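Side-chain contacts in uricase (Arthrobacter globiformis, PDB 2YZC), which catalyses the oxidation of uric acid to 5-hydroxyisourate, which is further processed to (S)-allantoin: residues A66-T69 with Q70-T73; H218-A221 with L222-M226; Q262-P265 with N266-Y270. One frame throughout, in Å; residues are numbered along the deposited sequence.

Interaction 1. Residues A66-T69 with Q70-T73; sequences ATDT and QKNT. With 1AL (allantoate ion), chain L.
The carboxylate of Asp68 and the amide of Asn72 stand nearly perpendicular, their planes 86° apart. The two side chains meet at a slant, with Asn72 ND2 3.4 Å from Asp68 OD2. Lys71 comes to the same carboxylate from above its plane. Its NZ lies 3.2 Å from Asp68 OD1 and forms a salt bridge. The lysine chain bends at chi3 (67°), which turns CE and NZ back to Asp68 OD1, three residues earlier. Water 1 accepts from Lys71 NZ. It also lies within bonding distance of Asn72 OD1 and Asp68 OD2, with more acceptors near it than protons. Asn72 ND2 bonds to Tyr171 O and Thr173 OG1 of the second subunit. These side chains line one side of the first turns of helix 67-78, with Ala66 as N-cap residue. The helix begins at the ligand. Asp68 N, in the first turn, donates to the ureido oxygen O10 of allantoate at 3.0 Å. The helix start may also favour the nearby negative ligand. Thr67 OG1 bonds to the carboxylate oxygen O7 of allantoate at 2.7 Å and also to Lys22 NZ, its probable partner in the charge relay system. Further along, Thr73 OG1 donates to Thr69 O at 2.8 Å. Thr73 N reaches Thr69 O from the opposite face of its carbonyl plane.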
ATOM      1  N   ALA A  66      27.760  -3.289 -13.363  1.00 21.24           N
ATOM      2  CA  ALA A  66      26.335  -3.155 -13.644  1.00 20.15           C
ATOM      3  C   ALA A  66      25.425  -3.679 -12.537  1.00 19.79           C
ATOM      4  O   ALA A  66      25.710  -4.704 -11.921  1.00 17.74           O
ATOM      5  CB  ALA A  66      26.002  -3.853 -14.957  1.00 19.72           C
ATOM      6  N   THR A  67      24.327  -2.973 -12.280  1.00 18.81           N
ATOM      7  CA  THR A  67      23.406  -3.435 -11.256  1.00 19.10           C
ATOM      8  C   THR A  67      22.857  -4.772 -11.756  1.00 19.38           C
ATOM      9  O   THR A  67      22.572  -5.662 -10.968  1.00 18.53           O
ATOM     10  CB  THR A  67      22.252  -2.418 -10.998  1.00 20.42           C
ATOM     11  OG1 THR A  67      21.397  -2.337 -12.145  1.00 21.48           O
ATOM     12  CG2 THR A  67      22.826  -1.022 -10.703  1.00 19.95           C
ATOM     13  N   ASP A  68      22.733  -4.920 -13.074  1.00 19.31           N
ATOM     14  CA  ASP A  68      22.233  -6.172 -13.645  1.00 19.24           C
ATOM     15  C   ASP A  68      23.176  -7.317 -13.267  1.00 19.94           C
ATOM     16  O   ASP A  68      22.737  -8.435 -13.010  1.00 18.37           O
ATOM     17  CB  ASP A  68      22.135  -6.084 -15.175  1.00 18.83           C
ATOM     18  CG  ASP A  68      21.502  -7.329 -15.794  1.00 21.40           C
ATOM     19  OD1 ASP A  68      20.261  -7.456 -15.750  1.00 24.16           O
ATOM     20  OD2 ASP A  68      22.242  -8.192 -16.313  1.00 24.86           O
ATOM     21  N   THR A  69      24.476  -7.031 -13.249  1.00 19.78           N
ATOM     22  CA  THR A  69      25.471  -8.035 -12.894  1.00 20.61           C
ATOM     23  C   THR A  69      25.349  -8.406 -11.422  1.00 19.46           C
ATOM     24  O   THR A  69      25.506  -9.569 -11.048  1.00 18.65           O
ATOM     25  CB  THR A  69      26.896  -7.524 -13.157  1.00 20.90           C
ATOM     26  OG1 THR A  69      27.052  -7.266 -14.556  1.00 20.64           O
ATOM     27  CG2 THR A  69      27.924  -8.559 -12.716  1.00 21.23           C
ATOM     28  N   GLN A  70      25.076  -7.409 -10.589  1.00 18.66           N
ATOM     29  CA  GLN A  70      24.915  -7.647  -9.166  1.00 18.82           C
ATOM     30  C   GLN A  70      23.731  -8.580  -8.968  1.00 17.86           C
ATOM     31  O   GLN A  70      23.785  -9.502  -8.156  1.00 18.78           O
ATOM     32  CB  GLN A  70      24.703  -6.326  -8.425  1.00 17.68           C
ATOM     33  CG  GLN A  70      25.955  -5.444  -8.437  1.00 18.55           C
ATOM     34  CD  GLN A  70      25.773  -4.125  -7.716  1.00 18.90           C
ATOM     35  OE1 GLN A  70      25.315  -4.085  -6.574  1.00 20.41           O
ATOM     36  NE2 GLN A  70      26.149  -3.033  -8.378  1.00 17.76           N
ATOM     37  N   LYS A  71      22.663  -8.345  -9.725  1.00 17.68           N
ATOM     38  CA  LYS A  71      21.479  -9.192  -9.636  1.00 17.51           C
ATOM     39  C   LYS A  71      21.812 -10.631 -10.031  1.00 16.14           C
ATOM     40  O   LYS A  71      21.401 -11.576  -9.361  1.00 16.47           O
ATOM     41  CB  LYS A  71      20.374  -8.660 -10.553  1.00 19.50           C
ATOM     42  CG  LYS A  71      19.154  -9.567 -10.616  1.00 22.03           C
ATOM     43  CD  LYS A  71      18.265  -9.234 -11.805  1.00 24.83           C
ATOM     44  CE  LYS A  71      18.967  -9.548 -13.124  1.00 25.43           C
ATOM     45  NZ  LYS A  71      18.068  -9.328 -14.292  1.00 29.55           N
ATOM     46  N   ASN A  72      22.545 -10.799 -11.130  1.00 17.13           N
ATOM     47  CA  ASN A  72      22.922 -12.137 -11.585  1.00 16.91           C
ATOM     48  C   ASN A  72      23.749 -12.868 -10.533  1.00 17.50           C
ATOM     49  O   ASN A  72      23.596 -14.074 -10.334  1.00 17.14           O
ATOM     50  CB  ASN A  72      23.739 -12.071 -12.883  1.00 18.27           C
ATOM     51  CG  ASN A  72      22.920 -11.619 -14.073  1.00 18.11           C
ATOM     52  OD1 ASN A  72      21.697 -11.762 -14.092  1.00 19.47           O
ATOM     53  ND2 ASN A  72      23.594 -11.094 -15.087  1.00 18.86           N
ATOM     54  N   THR A  73      24.633 -12.132  -9.867  1.00 16.48           N
ATOM     55  CA  THR A  73      25.499 -12.718  -8.853  1.00 18.97           C
ATOM     56  C   THR A  73      24.692 -13.284  -7.690  1.00 18.95           C
ATOM     57  O   THR A  73      25.037 -14.330  -7.141  1.00 19.14           O
ATOM     58  CB  THR A  73      26.518 -11.682  -8.344  1.00 18.62           C
ATOM     59  OG1 THR A  73      27.232 -11.135  -9.464  1.00 19.54           O
ATOM     60  CG2 THR A  73      27.511 -12.333  -7.399  1.00 19.11           C
TER
HETATM   61  C1  1AL L 304      22.948   2.825 -14.523  1.00 45.51           C
HETATM   62  O2  1AL L 304      23.109   3.909 -15.105  1.00 37.64           O
HETATM   63  N3  1AL L 304      23.728   2.430 -13.478  1.00 45.14           N
HETATM   64  N4  1AL L 304      21.904   2.058 -15.032  1.00 46.42           N
HETATM   65  C5  1AL L 304      20.661   0.603 -13.202  1.00 46.93           C
HETATM   66  O6  1AL L 304      20.918   1.329 -12.221  1.00 50.03           O
HETATM   67  O7  1AL L 304      19.919  -0.390 -13.194  1.00 49.05           O
HETATM   68  C8  1AL L 304      21.576   0.771 -14.441  1.00 44.87           C
HETATM   69  C9  1AL L 304      22.790  -1.348 -14.733  1.00 42.80           C
HETATM   70  O10 1AL L 304      22.511  -2.551 -14.936  1.00 37.22           O
HETATM   71  N11 1AL L 304      23.862  -0.957 -13.974  1.00 42.21           N
HETATM   72  N12 1AL L 304      22.053  -0.337 -15.257  1.00 44.66           N
HETATM   73  O   HOH W   1      20.324 -10.314 -16.078  1.00 30.81           O

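Interaction 2. Residues H218-A221 with L222-M226; sequences HSLA and LQQTM. With 1AL (allantoate ion), chain I.
Ala221 O is gripped from the first turn of the following helix. Thr225 N donates to it at 3.2 Å in a nearly straight bond (165°). Gln224 N adds a weak bond to Ala221 O at 3.1 Å. Ser219 OG is also close, 2.9 Å from Ala221 O, a weak bond at best. Ser219 OG lies 2.8 Å from Thr225 OG1 as well. The serine has one proton for these two acceptors, so its choice is not settled. Its chi1 of -173° points OG away from the serine's own N and towards the helix start. Ala221 is the N-cap residue, and the first N-H of the helix, on Leu222, serves the ligand. Leu222 N donates to allantoate O2 at 2.8 Å, almost in line (176°). Gln223 bends at chi2 and brings OE1 to allantoate N3, a weak bond of 3.4 Å. Gln223 is also a probable urate-binding residue. The side chain of Gln224, extended beyond CG, reaches back across Leu220. Asn61 of the second subunit bonds to Leu220 O, and Thr67 and Asp68 of that subunit hold the same allantoate. The turn links helix 199-216 to helix 222-236, with Leu222 packed on strands 182-192, 240-254 and 276-285.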
ATOM      1  N   HIS A 218       4.612  -4.941  33.518  1.00 23.19           N
ATOM      2  CA  HIS A 218       3.429  -4.148  33.821  1.00 24.64           C
ATOM      3  C   HIS A 218       3.851  -2.751  33.389  1.00 24.82           C
ATOM      4  O   HIS A 218       4.643  -2.094  34.065  1.00 26.87           O
ATOM      5  CB  HIS A 218       3.111  -4.144  35.312  1.00 25.70           C
ATOM      6  CG  HIS A 218       1.890  -3.348  35.644  1.00 28.58           C
ATOM      7  ND1 HIS A 218       0.620  -3.764  35.310  1.00 29.16           N
ATOM      8  CD2 HIS A 218       1.749  -2.128  36.215  1.00 28.43           C
ATOM      9  CE1 HIS A 218      -0.252  -2.834  35.658  1.00 31.56           C
ATOM     10  NE2 HIS A 218       0.408  -1.831  36.209  1.00 31.65           N
ATOM     11  N   SER A 219       3.314  -2.306  32.260  1.00 22.81           N
ATOM     12  CA  SER A 219       3.683  -1.027  31.668  1.00 23.24           C
ATOM     13  C   SER A 219       3.118   0.245  32.283  1.00 22.79           C
ATOM     14  O   SER A 219       1.905   0.416  32.382  1.00 22.68           O
ATOM     15  CB  SER A 219       3.340  -1.057  30.175  1.00 21.78           C
ATOM     16  OG  SER A 219       3.821   0.099  29.516  1.00 22.32           O
ATOM     17  N   LEU A 220       4.020   1.137  32.688  1.00 21.11           N
ATOM     18  CA  LEU A 220       3.643   2.429  33.253  1.00 20.50           C
ATOM     19  C   LEU A 220       3.897   3.465  32.165  1.00 20.63           C
ATOM     20  O   LEU A 220       3.557   4.637  32.310  1.00 20.60           O
ATOM     21  CB  LEU A 220       4.491   2.752  34.487  1.00 22.24           C
ATOM     22  CG  LEU A 220       4.346   1.806  35.682  1.00 23.59           C
ATOM     23  CD1 LEU A 220       5.232   2.289  36.832  1.00 24.96           C
ATOM     24  CD2 LEU A 220       2.889   1.756  36.121  1.00 24.48           C
ATOM     25  N   ALA A 221       4.501   3.011  31.071  1.00 20.59           N
ATOM     26  CA  ALA A 221       4.814   3.861  29.924  1.00 20.66           C
ATOM     27  C   ALA A 221       5.368   2.981  28.805  1.00 21.22           C
ATOM     28  O   ALA A 221       6.012   1.965  29.070  1.00 20.56           O
ATOM     29  CB  ALA A 221       5.847   4.909  30.312  1.00 23.19           C
ATOM     30  N   LEU A 222       5.116   3.362  27.559  1.00 20.53           N
ATOM     31  CA  LEU A 222       5.625   2.586  26.435  1.00 21.56           C
ATOM     32  C   LEU A 222       7.153   2.621  26.493  1.00 20.44           C
ATOM     33  O   LEU A 222       7.818   1.653  26.121  1.00 20.26           O
ATOM     34  CB  LEU A 222       5.155   3.178  25.104  1.00 23.45           C
ATOM     35  CG  LEU A 222       4.765   2.183  24.002  1.00 27.57           C
ATOM     36  CD1 LEU A 222       4.801   2.895  22.667  1.00 21.79           C
ATOM     37  CD2 LEU A 222       5.699   0.984  23.990  1.00 24.32           C
ATOM     38  N   GLN A 223       7.702   3.741  26.962  1.00 20.16           N
ATOM     39  CA  GLN A 223       9.156   3.895  27.081  1.00 20.66           C
ATOM     40  C   GLN A 223       9.751   2.840  28.022  1.00 21.07           C
ATOM     41  O   GLN A 223      10.843   2.323  27.777  1.00 19.53           O
ATOM     42  CB  GLN A 223       9.521   5.299  27.598  1.00 20.10           C
ATOM     43  CG  GLN A 223       9.288   6.445  26.601  1.00 21.43           C
ATOM     44  CD  GLN A 223       7.878   7.029  26.666  1.00 21.06           C
ATOM     45  OE1 GLN A 223       6.918   6.327  26.972  1.00 21.48           O
ATOM     46  NE2 GLN A 223       7.754   8.316  26.358  1.00 21.49           N
ATOM     47  N   GLN A 224       9.031   2.530  29.097  1.00 19.94           N
ATOM     48  CA  GLN A 224       9.494   1.546  30.075  1.00 21.99           C
ATOM     49  C   GLN A 224       9.437   0.142  29.484  1.00 21.62           C
ATOM     50  O   GLN A 224      10.354  -0.666  29.661  1.00 20.63           O
ATOM     51  CB  GLN A 224       8.626   1.603  31.337  1.00 22.66           C
ATOM     52  CG  GLN A 224       9.071   0.664  32.455  1.00 26.68           C
ATOM     53  CD  GLN A 224       7.996   0.459  33.514  1.00 30.24           C
ATOM     54  OE1 GLN A 224       8.275  -0.001  34.624  1.00 32.97           O
ATOM     55  NE2 GLN A 224       6.756   0.787  33.169  1.00 29.74           N
ATOM     56  N   THR A 225       8.340  -0.150  28.794  1.00 20.78           N
ATOM     57  CA  THR A 225       8.166  -1.448  28.164  1.00 19.74           C
ATOM     58  C   THR A 225       9.287  -1.660  27.146  1.00 19.09           C
ATOM     59  O   THR A 225       9.844  -2.749  27.039  1.00 19.14           O
ATOM     60  CB  THR A 225       6.795  -1.537  27.455  1.00 19.37           C
ATOM     61  OG1 THR A 225       5.756  -1.543  28.444  1.00 20.67           O
ATOM     62  CG2 THR A 225       6.699  -2.807  26.594  1.00 18.79           C
ATOM     63  N   MET A 226       9.623  -0.608  26.410  1.00 18.82           N
ATOM     64  CA  MET A 226      10.675  -0.698  25.407  1.00 18.08           C
ATOM     65  C   MET A 226      12.048  -0.896  26.052  1.00 19.21           C
ATOM     66  O   MET A 226      12.873  -1.660  25.552  1.00 20.29           O
ATOM     67  CB  MET A 226      10.684   0.559  24.536  1.00 19.32           C
ATOM     68  CG  MET A 226      11.776   0.566  23.474  1.00 21.34           C
ATOM     69  SD  MET A 226      11.654   1.997  22.385  1.00 23.32           S
ATOM     70  CE  MET A 226      11.890   3.327  23.595  1.00 21.57           C
TER
HETATM   71  C1  1AL I 303       3.243   6.769  26.527  1.00 42.94           C
HETATM   72  O2  1AL I 303       3.708   5.746  27.055  1.00 37.99           O
HETATM   73  N3  1AL I 303       3.995   7.878  26.286  1.00 41.19           N
HETATM   74  N4  1AL I 303       1.892   6.678  26.195  1.00 41.25           N
HETATM   75  C5  1AL I 303       1.933   7.299  23.596  1.00 43.24           C
HETATM   76  O6  1AL I 303       2.919   6.556  23.436  1.00 47.16           O
HETATM   77  O7  1AL I 303       1.251   7.805  22.691  1.00 45.08           O
HETATM   78  C8  1AL I 303       1.357   7.402  25.041  1.00 42.40           C
HETATM   79  C9  1AL I 303       0.558   9.715  25.160  1.00 35.40           C
HETATM   80  O10 1AL I 303      -0.352  10.423  24.681  1.00 31.31           O
HETATM   81  N11 1AL I 303       1.806  10.206  25.439  1.00 33.91           N
HETATM   82  N12 1AL I 303       0.379   8.405  25.442  1.00 39.58           N

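Interaction 3. Residues Q262-P265 with N266-Y270; sequences QDNP and NEVFY
Asn264 holds the turn together with both ends of its amide. Its OD1 accepts from two successive backbone N-H groups. Val268 N lies 2.9 Å from Asn264 OD1, on a lone pair in the carbonyl plane. Glu267 N lies 3.1 Å from Asn264 OD1 but is tilted 26° from that plane. On the other branch, Asn264 ND2 donates to Val268 O at 2.9 Å, with the acceptor in the amide plane. The side-chain amide thus pairs with both backbone polar groups of Val268. Three bonds fix its rotation, and ND2 also bonds to Val255 O, so the amide bridges two parts of the chain. The conformation suits this task. CG is anti to the backbone N (chi1 -177°), which carries the amide across to Val268. The side chains of Asn264 and Val268 cross at about a right angle, with Val268 CB resting against ND2.

Glu267 takes an extended course beyond CG. This takes its carboxylate slantwise across the edge of the proline ring at CG, with Glu267 OE2 3.3 Å from Pro265 CG. Water 2 donates to both Glu267 OE2 and Pro265 O and closes a small bridge beside the ring. The other oxygen, OE1, forms a salt bridge with Lys29 of the third subunit. The side chain of Asn266 packs on Leu254 of strand 240-254. Its backbone has positive phi (59°), consistent with the reversal of the chain.

Val268 and Phe269 pair antiparallel with a strand of the third subunit, so the sheet continues across the interface of the tetramer. Asn266 N donates to Asn264 O at 2.7 Å from above the carbonyl plane. That bond closes an inverse gamma turn centred on Pro265. The turn leads into strand 268-271, which pairs with strand 240-254 in the antiparallel sheet of the T-fold (tunnelling fold), the fold of the uricase family.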
ATOM      1  N   GLN A 262     -25.197   3.316  28.277  1.00 22.08           N
ATOM      2  CA  GLN A 262     -24.439   2.112  28.603  1.00 22.37           C
ATOM      3  C   GLN A 262     -23.071   2.460  29.174  1.00 20.95           C
ATOM      4  O   GLN A 262     -22.537   3.536  28.923  1.00 21.32           O
ATOM      5  CB  GLN A 262     -24.181   1.263  27.349  1.00 23.41           C
ATOM      6  CG  GLN A 262     -25.347   1.081  26.383  1.00 27.89           C
ATOM      7  CD  GLN A 262     -24.887   0.498  25.046  1.00 31.56           C
ATOM      8  OE1 GLN A 262     -24.847  -0.720  24.860  1.00 33.53           O
ATOM      9  NE2 GLN A 262     -24.515   1.375  24.117  1.00 31.45           N
ATOM     10  N   ASP A 263     -22.503   1.535  29.936  1.00 21.80           N
ATOM     11  CA  ASP A 263     -21.159   1.734  30.450  1.00 22.79           C
ATOM     12  C   ASP A 263     -20.278   0.997  29.440  1.00 21.25           C
ATOM     13  O   ASP A 263     -20.781   0.413  28.478  1.00 22.22           O
ATOM     14  CB  ASP A 263     -20.993   1.114  31.843  1.00 24.57           C
ATOM     15  CG  ASP A 263     -21.219  -0.387  31.850  1.00 30.28           C
ATOM     16  OD1 ASP A 263     -20.854  -1.027  32.857  1.00 34.18           O
ATOM     17  OD2 ASP A 263     -21.766  -0.927  30.862  1.00 30.85           O
ATOM     18  N   ASN A 264     -18.971   1.036  29.645  1.00 20.83           N
ATOM     19  CA  ASN A 264     -18.036   0.354  28.756  1.00 20.51           C
ATOM     20  C   ASN A 264     -16.851   0.002  29.632  1.00 20.37           C
ATOM     21  O   ASN A 264     -15.868   0.735  29.678  1.00 20.52           O
ATOM     22  CB  ASN A 264     -17.593   1.274  27.613  1.00 19.45           C
ATOM     23  CG  ASN A 264     -16.677   0.568  26.613  1.00 18.94           C
ATOM     24  OD1 ASN A 264     -16.333  -0.599  26.787  1.00 18.00           O
ATOM     25  ND2 ASN A 264     -16.282   1.279  25.566  1.00 16.66           N
ATOM     26  N   PRO A 265     -16.938  -1.130  30.343  1.00 21.93           N
ATOM     27  CA  PRO A 265     -15.878  -1.593  31.239  1.00 23.59           C
ATOM     28  C   PRO A 265     -14.650  -2.128  30.515  1.00 22.72           C
ATOM     29  O   PRO A 265     -14.318  -3.307  30.632  1.00 23.68           O
ATOM     30  CB  PRO A 265     -16.578  -2.665  32.060  1.00 23.83           C
ATOM     31  CG  PRO A 265     -17.463  -3.300  31.042  1.00 25.02           C
ATOM     32  CD  PRO A 265     -18.044  -2.108  30.299  1.00 22.88           C
ATOM     33  N   ASN A 266     -13.983  -1.253  29.769  1.00 22.51           N
ATOM     34  CA  ASN A 266     -12.773  -1.625  29.041  1.00 23.33           C
ATOM     35  C   ASN A 266     -13.019  -2.768  28.051  1.00 21.65           C
ATOM     36  O   ASN A 266     -12.182  -3.662  27.906  1.00 21.19           O
ATOM     37  CB  ASN A 266     -11.683  -2.028  30.041  1.00 24.47           C
ATOM     38  CG  ASN A 266     -11.463  -0.976  31.119  1.00 28.57           C
ATOM     39  OD1 ASN A 266     -11.041   0.141  30.831  1.00 28.99           O
ATOM     40  ND2 ASN A 266     -11.760  -1.329  32.368  1.00 29.02           N
ATOM     41  N   GLU A 267     -14.158  -2.728  27.364  1.00 20.06           N
ATOM     42  CA  GLU A 267     -14.508  -3.773  26.405  1.00 21.53           C
ATOM     43  C   GLU A 267     -14.617  -3.385  24.929  1.00 19.98           C
ATOM     44  O   GLU A 267     -14.200  -4.154  24.063  1.00 20.08           O
ATOM     45  CB  GLU A 267     -15.819  -4.441  26.830  1.00 22.24           C
ATOM     46  CG  GLU A 267     -15.654  -5.453  27.948  1.00 29.11           C
ATOM     47  CD  GLU A 267     -16.982  -6.007  28.433  1.00 33.75           C
ATOM     48  OE1 GLU A 267     -17.894  -6.189  27.600  1.00 35.20           O
ATOM     49  OE2 GLU A 267     -17.106  -6.271  29.648  1.00 36.57           O
ATOM     50  N   VAL A 268     -15.177  -2.212  24.642  1.00 18.63           N
ATOM     51  CA  VAL A 268     -15.375  -1.764  23.261  1.00 17.04           C
ATOM     52  C   VAL A 268     -14.425  -0.650  22.852  1.00 17.74           C
ATOM     53  O   VAL A 268     -14.468   0.444  23.421  1.00 18.14           O
ATOM     54  CB  VAL A 268     -16.823  -1.261  23.055  1.00 19.42           C
ATOM     55  CG1 VAL A 268     -17.021  -0.815  21.618  1.00 18.98           C
ATOM     56  CG2 VAL A 268     -17.811  -2.355  23.427  1.00 18.08           C
ATOM     57  N   PHE A 269     -13.588  -0.915  21.847  1.00 16.68           N
ATOM     58  CA  PHE A 269     -12.614   0.079  21.402  1.00 16.50           C
ATOM     59  C   PHE A 269     -12.636   0.428  19.917  1.00 17.38           C
ATOM     60  O   PHE A 269     -13.036  -0.373  19.068  1.00 17.35           O
ATOM     61  CB  PHE A 269     -11.185  -0.383  21.738  1.00 17.56           C
ATOM     62  CG  PHE A 269     -10.979  -0.753  23.180  1.00 19.16           C
ATOM     63  CD1 PHE A 269     -11.451  -1.966  23.680  1.00 19.02           C
ATOM     64  CD2 PHE A 269     -10.305   0.111  24.040  1.00 17.04           C
ATOM     65  CE1 PHE A 269     -11.251  -2.314  25.022  1.00 18.35           C
ATOM     66  CE2 PHE A 269     -10.101  -0.223  25.376  1.00 17.21           C
ATOM     67  CZ  PHE A 269     -10.574  -1.440  25.870  1.00 18.62           C
ATOM     68  N   TYR A 270     -12.182   1.641  19.623  1.00 17.54           N
ATOM     69  CA  TYR A 270     -12.057   2.130  18.257  1.00 17.03           C
ATOM     70  C   TYR A 270     -10.549   2.107  17.991  1.00 18.50           C
ATOM     71  O   TYR A 270      -9.790   2.787  18.677  1.00 17.33           O
ATOM     72  CB  TYR A 270     -12.603   3.562  18.164  1.00 19.14           C
ATOM     73  CG  TYR A 270     -12.049   4.396  17.021  1.00 21.67           C
ATOM     74  CD1 TYR A 270     -11.572   5.692  17.251  1.00 23.28           C
ATOM     75  CD2 TYR A 270     -12.011   3.904  15.714  1.00 23.25           C
ATOM     76  CE1 TYR A 270     -11.071   6.473  16.212  1.00 24.26           C
ATOM     77  CE2 TYR A 270     -11.512   4.680  14.664  1.00 23.92           C
ATOM     78  CZ  TYR A 270     -11.045   5.960  14.921  1.00 25.43           C
ATOM     79  OH  TYR A 270     -10.559   6.732  13.891  1.00 29.67           O
TER
HETATM   80  O   HOH W   2     -15.216  -6.067  31.925  1.00 37.39           O

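The three interactions follow one another along the chain. Interaction 1 begins helix 67-78 in the N-terminal half. Interactions 2 and 3 lie in the C-terminal half, at the start of helix 222-236 and at the turn into strand 268-271 of the antiparallel sheet. The centres of interactions 1 and 2 are about 45 Å apart, on opposite sides of the chain's centre. Each nevertheless binds an allantoate: the 66-73 region of one chain faces the 218-226 region of another, so the pocket is completed by two subunits. Interaction 3 is about 23 Å from interaction 2 and about 56 Å from interaction 1, centre to centre. It holds no ligand but joins the sheet to the third subunit.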